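Local coordinates for protein monomethylamine methyltransferase MtmB1 (Methanosarcina barkeri, PDB 1NTH) that catalyses the transfer of the methyl group from monomethylamine to the corrinoid cofactor of its partner protein MtmC, in methanogenesis from methylamine, at residues A[26-31]-A[265-270]; A[230-235]-A[279-284]; A[260-265]-A[272-277]. All blocks are in the same frame, centred on the assembly; numbering follows the deposited sequence.

How the interactions relate
The three contacts illustrate how one flank of a TIM barrel is knitted together from strands, loops and two helices. Interactions 2 and 3 share helix 271-288, and their centres lie about 10 Å apart; interaction 3 shares Gly265 with interaction 1, again with about 10 Å between centres. Between the centres of interactions 1 and 2 the distance is about 14 Å. The 230-235 segment ties the group together. Trp27 NE1 of interaction 1 lies 2.9 Å from Glu235 O, a probable hydrogen bond, while Asn234 ND2 reaches Met261 O of interaction 3 at 2.7 Å. Glu235 OE2 probably accepts from Ile263 N at 3.1 Å. Ala268 CB also packs on Val277 CG2, at 3.5 Å.

Interaction 1: residues A[26-31]-A[265-270]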
loop_
_atom_site.group_PDB
_atom_site.type_symbol
_atom_site.label_atom_id
_atom_site.label_comp_id
_atom_site.label_asym_id
_atom_site.label_seq_id
_atom_site.Cartn_x
_atom_site.Cartn_y
_atom_site.Cartn_z
ATOM N N ASP A 26 30.355 29.804 -29.818
ATOM C CA ASP A 26 29.481 30.814 -30.410
ATOM C C ASP A 26 28.390 31.155 -29.407
ATOM O O ASP A 26 27.920 32.289 -29.344
ATOM C CB ASP A 26 28.817 30.307 -31.694
ATOM C CG ASP A 26 29.781 30.225 -32.868
ATOM O OD1 ASP A 26 30.683 31.082 -32.976
ATOM O OD2 ASP A 26 29.613 29.302 -33.695
ATOM N N TRP A 27 27.989 30.161 -28.623
ATOM C CA TRP A 27 26.946 30.363 -27.629
ATOM C C TRP A 27 27.467 31.099 -26.401
ATOM O O TRP A 27 26.922 32.136 -26.016
ATOM C CB TRP A 27 26.352 29.009 -27.215
ATOM C CG TRP A 27 25.143 29.117 -26.320
ATOM C CD1 TRP A 27 25.098 28.921 -24.967
ATOM C CD2 TRP A 27 23.805 29.427 -26.727
ATOM N NE1 TRP A 27 23.808 29.085 -24.508
ATOM C CE2 TRP A 27 22.998 29.394 -25.566
ATOM C CE3 TRP A 27 23.208 29.725 -27.959
ATOM C CZ2 TRP A 27 21.621 29.651 -25.604
ATOM C CZ3 TRP A 27 21.839 29.981 -27.998
ATOM C CH2 TRP A 27 21.062 29.941 -26.823
ATOM N N ASP A 28 28.534 30.573 -25.804
ATOM C CA ASP A 28 29.116 31.148 -24.594
ATOM C C ASP A 28 29.827 32.482 -24.745
ATOM O O ASP A 28 29.742 33.336 -23.865
ATOM C CB ASP A 28 30.126 30.190 -23.964
ATOM C CG ASP A 28 29.551 28.823 -23.688
ATOM O OD1 ASP A 28 28.331 28.728 -23.430
ATOM O OD2 ASP A 28 30.331 27.848 -23.713
ATOM N N LEU A 29 30.544 32.645 -25.849
ATOM C CA LEU A 29 31.327 33.853 -26.072
ATOM C C LEU A 29 30.692 34.903 -26.972
ATOM O O LEU A 29 31.287 35.960 -27.204
ATOM C CB LEU A 29 32.696 33.460 -26.635
ATOM C CG LEU A 29 33.415 32.330 -25.889
ATOM C CD1 LEU A 29 34.747 32.039 -26.569
ATOM C CD2 LEU A 29 33.625 32.715 -24.431
ATOM N N MET A 30 29.490 34.631 -27.470
ATOM C CA MET A 30 28.824 35.579 -28.348
ATOM C C MET A 30 27.320 35.740 -28.124
ATOM O O MET A 30 26.873 36.777 -27.648
ATOM C CB MET A 30 29.092 35.206 -29.811
ATOM C CG MET A 30 28.390 36.094 -30.826
ATOM S SD MET A 30 28.861 35.712 -32.530
ATOM C CE MET A 30 27.896 34.217 -32.816
ATOM N N LYS A 31 26.539 34.717 -28.457
ATOM C CA LYS A 31 25.092 34.814 -28.321
ATOM C C LYS A 31 24.588 35.216 -26.935
ATOM O O LYS A 31 23.810 36.162 -26.807
ATOM C CB LYS A 31 24.437 33.505 -28.770
ATOM C CG LYS A 31 24.609 33.241 -30.265
ATOM C CD LYS A 31 23.920 31.964 -30.704
ATOM C CE LYS A 31 24.144 31.697 -32.186
ATOM N NZ LYS A 31 23.581 32.781 -33.034
ATOM N N GLY A 265 30.152 37.061 -13.396
ATOM C CA GLY A 265 31.454 37.211 -14.017
ATOM C C GLY A 265 31.663 36.113 -15.040
ATOM O O GLY A 265 32.745 35.982 -15.623
ATOM N N GLY A 266 30.614 35.320 -15.255
ATOM C CA GLY A 266 30.669 34.229 -16.212
ATOM C C GLY A 266 30.344 34.673 -17.625
ATOM O O GLY A 266 30.583 35.823 -17.985
ATOM N N TYR A 267 29.780 33.771 -18.424
ATOM C CA TYR A 267 29.455 34.086 -19.812
ATOM C C TYR A 267 28.482 35.245 -20.014
ATOM O O TYR A 267 28.552 35.943 -21.026
ATOM C CB TYR A 267 28.905 32.848 -20.529
ATOM C CG TYR A 267 29.844 31.663 -20.555
ATOM C CD1 TYR A 267 31.197 31.821 -20.862
ATOM C CD2 TYR A 267 29.373 30.377 -20.294
ATOM C CE1 TYR A 267 32.059 30.721 -20.903
ATOM C CE2 TYR A 267 30.221 29.276 -20.333
ATOM C CZ TYR A 267 31.561 29.453 -20.638
ATOM O OH TYR A 267 32.394 28.357 -20.677
ATOM N N ALA A 268 27.577 35.454 -19.064
ATOM C CA ALA A 268 26.598 36.531 -19.187
ATOM C C ALA A 268 27.193 37.905 -18.908
ATOM O O ALA A 268 26.791 38.899 -19.512
ATOM C CB ALA A 268 25.430 36.283 -18.246
ATOM N N GLY A 269 28.146 37.956 -17.986
ATOM C CA GLY A 269 28.761 39.219 -17.637
ATOM C C GLY A 269 28.596 39.575 -16.169
ATOM O O GLY A 269 28.736 38.718 -15.292
ATOM N N GLY A 270 28.274 40.840 -15.908
ATOM C CA GLY A 270 28.126 41.328 -14.547
ATOM C C GLY A 270 26.834 41.037 -13.803
ATOM O O GLY A 270 26.093 40.114 -14.147
HETATM O O HOH W 1 31.188 35.361 -22.528
HETATM O O HOH W 2 31.163 26.133 -21.652
#
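Asp28 lies flat on the phenol ring of Tyr267, an example of an acidic side chain using its carbon and its planar end to pack against an aromatic face. Its CB sits 3.4 Å from the ring centroid and only 2° off the normal, a CH-pi contact. The carboxylate continues over the same face with its plane 1° from that of the ring, and Asp28 CG comes to 3.5 Å from Tyr267 CE2. In both residues CG stands anti to the carbonyl carbon, which carries each flat group toward the other segment, and the second torsion of Asp28 (chi2 -30°) turns its carboxylate parallel to the ring. The pair joins helix 24-42 to the loop that runs from strand 263-264 to helix 271-288 in the TIM barrel. At the hydroxyl end of the ring a water is held between Asp28 OD2, to which it donates at 2.8 Å, and Tyr267 OH, at 2.7 Å. The other oxygen, Asp28 OD1, makes a salt bridge with Lys237 and lies in plane at the edge of the Trp27 ring. Each oxygen thus has a polar partner, which restrains the rotation of the group. Leu29 adds an apolar touch from an oblique direction, with its CD2 4.3 Å from Tyr267 CE1. Asp28 and Leu29 sit within a wider pi-type turn of the helix, closed by Lys31 N to Asp26 O at 2.9 Å.

Interaction 2: residues A[230-235]-A[279-284]; sequences VSQLNE and VATHIN
Gln232 meets the flank of helix 271-288 with both ends of its amide, showing how a single side chain can tie the 230-235 segment to a helix through one accepted and one donated hydrogen bond. Its NE2 donates to the backbone carbonyl Thr281 O at 3.1 Å, nearly within its own amide plane. Its OE1 receives Asn284 ND2 at 3.0 Å, along a fairly straight N-H (163°). That donor lies well above the Gln232 carbonyl plane, 67° out of it, although the bond stays close to the plane of the Asn284 amide. The CB of Thr281 packs beside the same oxygen, 3.9 Å from Gln232 OE1.

Gln232 lies where strand 227-231 of the parallel barrel sheet comes to its C-terminal end, so the contact joins the core of the TIM barrel to a helix of its outer layer. The Gln232 chain is extended beyond CG and thereby spans the distance between them.

The second shell fixes the amides further. Gln232 NE2 also donates to Asp258 OD2, and Asn284 OD1 is bonded to Tyr86 OH, which leaves the orientation of both amides well defined in a buried setting. CG of Asn284 stands anti to the backbone N (chi1 -168°), and the second torsion then presents ND2 to Gln232 OE1. Thr281 OG1 is turned back to Asp278 O of its own helix. Farther along 230-235, a cis peptide bond precedes Glu235, and Asn234 ND2 donates to Glu235 OE2 at 2.9 Å.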
loop_
_atom_site.group_PDB
_atom_site.type_symbol
_atom_site.label_atom_id
_atom_site.label_comp_id
_atom_site.label_asym_id
_atom_site.label_seq_id
_atom_site.Cartn_x
_atom_site.Cartn_y
_atom_site.Cartn_z
ATOM N N VAL A 230 17.092 17.990 -11.227
ATOM C CA VAL A 230 17.519 17.989 -12.621
ATOM C C VAL A 230 18.323 19.286 -12.732
ATOM O O VAL A 230 17.869 20.346 -12.300
ATOM C CB VAL A 230 16.336 17.979 -13.612
ATOM C CG1 VAL A 230 15.472 19.198 -13.430
ATOM C CG2 VAL A 230 16.877 17.904 -15.037
ATOM N N SER A 231 19.525 19.200 -13.291
ATOM C CA SER A 231 20.397 20.367 -13.373
ATOM C C SER A 231 20.568 21.007 -14.743
ATOM O O SER A 231 20.908 20.335 -15.715
ATOM C CB SER A 231 21.783 20.003 -12.837
ATOM O OG SER A 231 21.708 19.450 -11.534
ATOM N N GLN A 232 20.333 22.314 -14.809
ATOM C CA GLN A 232 20.531 23.049 -16.054
ATOM C C GLN A 232 22.017 23.380 -16.089
ATOM O O GLN A 232 22.674 23.412 -15.049
ATOM C CB GLN A 232 19.742 24.357 -16.062
ATOM C CG GLN A 232 18.233 24.207 -16.138
ATOM C CD GLN A 232 17.549 25.538 -16.395
ATOM O OE1 GLN A 232 17.856 26.220 -17.374
ATOM N NE2 GLN A 232 16.620 25.913 -15.520
ATOM N N LEU A 233 22.549 23.635 -17.279
ATOM C CA LEU A 233 23.962 23.974 -17.402
ATOM C C LEU A 233 24.136 25.492 -17.524
ATOM O O LEU A 233 23.160 26.238 -17.472
ATOM C CB LEU A 233 24.561 23.254 -18.612
ATOM C CG LEU A 233 24.396 21.726 -18.591
ATOM C CD1 LEU A 233 25.094 21.118 -19.798
ATOM C CD2 LEU A 233 24.976 21.159 -17.301
ATOM N N ASN A 234 25.377 25.946 -17.682
ATOM C CA ASN A 234 25.664 27.382 -17.787
ATOM C C ASN A 234 26.094 27.802 -19.191
ATOM O O ASN A 234 27.074 27.267 -19.702
ATOM C CB ASN A 234 26.780 27.758 -16.813
ATOM C CG ASN A 234 26.407 27.491 -15.372
ATOM O OD1 ASN A 234 26.274 26.338 -14.954
ATOM N ND2 ASN A 234 26.227 28.555 -14.605
ATOM N N GLU A 235 25.376 28.729 -19.835
ATOM C CA GLU A 235 24.164 29.383 -19.324
ATOM C C GLU A 235 23.105 29.123 -20.399
ATOM O O GLU A 235 23.435 29.108 -21.589
ATOM C CB GLU A 235 24.370 30.899 -19.189
ATOM C CG GLU A 235 25.534 31.340 -18.307
ATOM C CD GLU A 235 25.339 30.994 -16.841
ATOM O OE1 GLU A 235 24.205 30.636 -16.450
ATOM O OE2 GLU A 235 26.322 31.092 -16.075
ATOM N N VAL A 279 16.681 35.133 -14.244
ATOM C CA VAL A 279 15.235 35.194 -14.442
ATOM C C VAL A 279 14.859 34.261 -15.591
ATOM O O VAL A 279 13.878 33.519 -15.512
ATOM C CB VAL A 279 14.768 36.641 -14.756
ATOM C CG1 VAL A 279 13.310 36.646 -15.214
ATOM C CG2 VAL A 279 14.934 37.508 -13.512
ATOM N N ALA A 280 15.656 34.281 -16.654
ATOM C CA ALA A 280 15.397 33.427 -17.803
ATOM C C ALA A 280 15.431 31.942 -17.442
ATOM O O ALA A 280 14.632 31.164 -17.962
ATOM C CB ALA A 280 16.414 33.714 -18.913
ATOM N N THR A 281 16.346 31.544 -16.560
ATOM C CA THR A 281 16.431 30.134 -16.190
ATOM C C THR A 281 15.345 29.718 -15.199
ATOM O O THR A 281 14.992 28.539 -15.139
ATOM C CB THR A 281 17.849 29.751 -15.670
ATOM O OG1 THR A 281 18.187 30.514 -14.509
ATOM C CG2 THR A 281 18.883 30.018 -16.757
ATOM N N HIS A 282 14.812 30.673 -14.435
ATOM C CA HIS A 282 13.713 30.371 -13.512
ATOM C C HIS A 282 12.517 30.028 -14.401
ATOM O O HIS A 282 11.768 29.088 -14.134
ATOM C CB HIS A 282 13.345 31.586 -12.646
ATOM C CG HIS A 282 14.105 31.682 -11.359
ATOM N ND1 HIS A 282 15.448 31.991 -11.304
ATOM C CD2 HIS A 282 13.700 31.530 -10.074
ATOM C CE1 HIS A 282 15.836 32.027 -10.040
ATOM N NE2 HIS A 282 14.795 31.751 -9.274
ATOM N N ILE A 283 12.343 30.803 -15.470
ATOM C CA ILE A 283 11.250 30.572 -16.406
ATOM C C ILE A 283 11.467 29.267 -17.183
ATOM O O ILE A 283 10.537 28.484 -17.376
ATOM C CB ILE A 283 11.118 31.757 -17.407
ATOM C CG1 ILE A 283 10.708 33.030 -16.655
ATOM C CG2 ILE A 283 10.081 31.431 -18.473
ATOM C CD1 ILE A 283 10.741 34.307 -17.513
ATOM N N ASN A 284 12.698 29.025 -17.623
ATOM C CA ASN A 284 12.994 27.807 -18.372
ATOM C C ASN A 284 12.696 26.555 -17.540
ATOM O O ASN A 284 12.343 25.511 -18.084
ATOM C CB ASN A 284 14.461 27.793 -18.814
ATOM C CG ASN A 284 14.747 26.704 -19.826
ATOM O OD1 ASN A 284 14.059 26.600 -20.840
ATOM N ND2 ASN A 284 15.765 25.888 -19.563
#

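Interaction 3: residues A[260-265]-A[272-277]; sequences QMPIFG and EETTIV
Van der Waals packing between Thr274 and the backbone and proline of 262-265 makes this a strand-to-helix contact inside one beta-alpha-beta unit of the TIM barrel. The unit consists of strand 263-264, helix 271-288 and strand 293-300, with the two strands parallel and paired, and the contact lies near the C-terminal end of the first strand, beside the first turns of the helix that follows a short loop.

Thr274 carries it with both branches. Its methyl, CG2, meets Pro262 CB at 3.7 Å, an apolar touch on the CB of the ring. Its hydroxyl faces the backbone beyond: OG1 lies 3.7 Å from Ile263 O and 3.8 Å from Phe264 CA. No hydrogen bond crosses here. The hydroxyl is bonded instead to Gly270 O, at the start of its own helix, so that the polar atom is satisfied within its own helix and loop and merely packs against the strand. This division follows from the first torsion, in which CG2 stands anti to the backbone N and OG1 anti to the carbonyl carbon (chi1 -57°).

Phe264 places its ring near helix 309-325, where it touches Ile314, and stacks edge-to-face with His300; Thr274 touches Ile314 as well. Ile263 N donates to Glu235 OE2, a backbone-to-side-chain bond that ties the strand to 230-235. Gly265 turns the chain with a positive phi (85°), and its backbone N comes to 4.2 Å from Thr274 OG1.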
loop_
_atom_site.group_PDB
_atom_site.type_symbol
_atom_site.label_atom_id
_atom_site.label_comp_id
_atom_site.label_asym_id
_atom_site.label_seq_id
_atom_site.Cartn_x
_atom_site.Cartn_y
_atom_site.Cartn_z
ATOM N N GLN A 260 19.602 25.725 -11.370
ATOM C CA GLN A 260 20.541 26.402 -12.257
ATOM C C GLN A 260 21.338 27.336 -11.366
ATOM O O GLN A 260 20.788 27.984 -10.472
ATOM C CB GLN A 260 19.820 27.183 -13.361
ATOM C CG GLN A 260 20.678 27.372 -14.624
ATOM C CD GLN A 260 21.558 28.612 -14.580
ATOM O OE1 GLN A 260 22.694 28.602 -15.065
ATOM N NE2 GLN A 260 21.030 29.694 -14.022
ATOM N N MET A 261 22.643 27.376 -11.591
ATOM C CA MET A 261 23.520 28.210 -10.790
ATOM C C MET A 261 24.274 29.179 -11.689
ATOM O O MET A 261 25.400 28.907 -12.102
ATOM C CB MET A 261 24.502 27.331 -10.017
ATOM C CG MET A 261 23.834 26.358 -9.038
ATOM S SD MET A 261 22.891 24.999 -9.804
ATOM C CE MET A 261 24.225 23.856 -10.218
ATOM N N PRO A 262 23.653 30.326 -12.006
ATOM C CA PRO A 262 24.300 31.318 -12.871
ATOM C C PRO A 262 25.599 31.826 -12.259
ATOM O O PRO A 262 25.699 32.013 -11.048
ATOM C CB PRO A 262 23.235 32.401 -13.015
ATOM C CG PRO A 262 22.484 32.316 -11.718
ATOM C CD PRO A 262 22.359 30.824 -11.504
ATOM N N ILE A 263 26.594 32.048 -13.109
ATOM C CA ILE A 263 27.898 32.490 -12.645
ATOM C C ILE A 263 28.153 33.981 -12.833
ATOM O O ILE A 263 28.200 34.475 -13.963
ATOM C CB ILE A 263 29.016 31.701 -13.365
ATOM C CG1 ILE A 263 28.835 30.201 -13.106
ATOM C CG2 ILE A 263 30.383 32.158 -12.877
ATOM C CD1 ILE A 263 29.796 29.317 -13.882
ATOM N N PHE A 264 28.306 34.695 -11.723
ATOM C CA PHE A 264 28.599 36.120 -11.781
ATOM C C PHE A 264 30.001 36.241 -12.362
ATOM O O PHE A 264 30.932 35.606 -11.870
ATOM C CB PHE A 264 28.594 36.744 -10.387
ATOM C CG PHE A 264 29.257 38.092 -10.338
ATOM C CD1 PHE A 264 28.692 39.181 -10.991
ATOM C CD2 PHE A 264 30.483 38.255 -9.697
ATOM C CE1 PHE A 264 29.336 40.418 -11.009
ATOM C CE2 PHE A 264 31.139 39.487 -9.709
ATOM C CZ PHE A 264 30.565 40.570 -10.369
ATOM N N GLY A 265 30.152 37.061 -13.396
ATOM C CA GLY A 265 31.454 37.211 -14.017
ATOM C C GLY A 265 31.663 36.113 -15.040
ATOM O O GLY A 265 32.745 35.982 -15.623
ATOM N N GLU A 272 23.712 42.817 -13.315
ATOM C CA GLU A 272 22.437 42.879 -14.019
ATOM C C GLU A 272 22.341 41.834 -15.127
ATOM O O GLU A 272 21.288 41.224 -15.325
ATOM C CB GLU A 272 22.199 44.276 -14.607
ATOM C CG GLU A 272 21.868 45.364 -13.585
ATOM C CD GLU A 272 23.087 45.912 -12.869
ATOM O OE1 GLU A 272 24.222 45.550 -13.247
ATOM O OE2 GLU A 272 22.908 46.722 -11.932
ATOM N N GLU A 273 23.438 41.625 -15.848
ATOM C CA GLU A 273 23.451 40.648 -16.932
ATOM C C GLU A 273 23.185 39.235 -16.421
ATOM O O GLU A 273 22.405 38.487 -17.011
ATOM C CB GLU A 273 24.799 40.662 -17.663
ATOM C CG GLU A 273 25.117 41.948 -18.414
ATOM C CD GLU A 273 25.786 43.003 -17.547
ATOM O OE1 GLU A 273 26.314 43.980 -18.119
ATOM O OE2 GLU A 273 25.790 42.868 -16.304
ATOM N N THR A 274 23.844 38.873 -15.326
ATOM C CA THR A 274 23.680 37.544 -14.753
ATOM C C THR A 274 22.272 37.374 -14.180
ATOM O O THR A 274 21.729 36.270 -14.178
ATOM C CB THR A 274 24.730 37.281 -13.651
ATOM O OG1 THR A 274 26.046 37.438 -14.200
ATOM C CG2 THR A 274 24.601 35.855 -13.115
ATOM N N THR A 275 21.680 38.468 -13.711
ATOM C CA THR A 275 20.333 38.408 -13.152
ATOM C C THR A 275 19.314 38.187 -14.268
ATOM O O THR A 275 18.314 37.494 -14.082
ATOM C CB THR A 275 20.003 39.694 -12.365
ATOM O OG1 THR A 275 21.049 39.946 -11.413
ATOM C CG2 THR A 275 18.681 39.535 -11.607
ATOM N N ILE A 276 19.567 38.777 -15.434
ATOM C CA ILE A 276 18.684 38.593 -16.577
ATOM C C ILE A 276 18.676 37.100 -16.912
ATOM O O ILE A 276 17.623 36.511 -17.154
ATOM C CB ILE A 276 19.185 39.391 -17.807
ATOM C CG1 ILE A 276 18.991 40.887 -17.562
ATOM C CG2 ILE A 276 18.444 38.950 -19.067
ATOM C CD1 ILE A 276 19.560 41.769 -18.667
ATOM N N VAL A 277 19.858 36.493 -16.912
ATOM C CA VAL A 277 19.981 35.066 -17.196
ATOM C C VAL A 277 19.257 34.267 -16.114
ATOM O O VAL A 277 18.563 33.293 -16.414
ATOM C CB VAL A 277 21.468 34.628 -17.235
ATOM C CG1 VAL A 277 21.577 33.108 -17.184
ATOM C CG2 VAL A 277 22.120 35.149 -18.501
#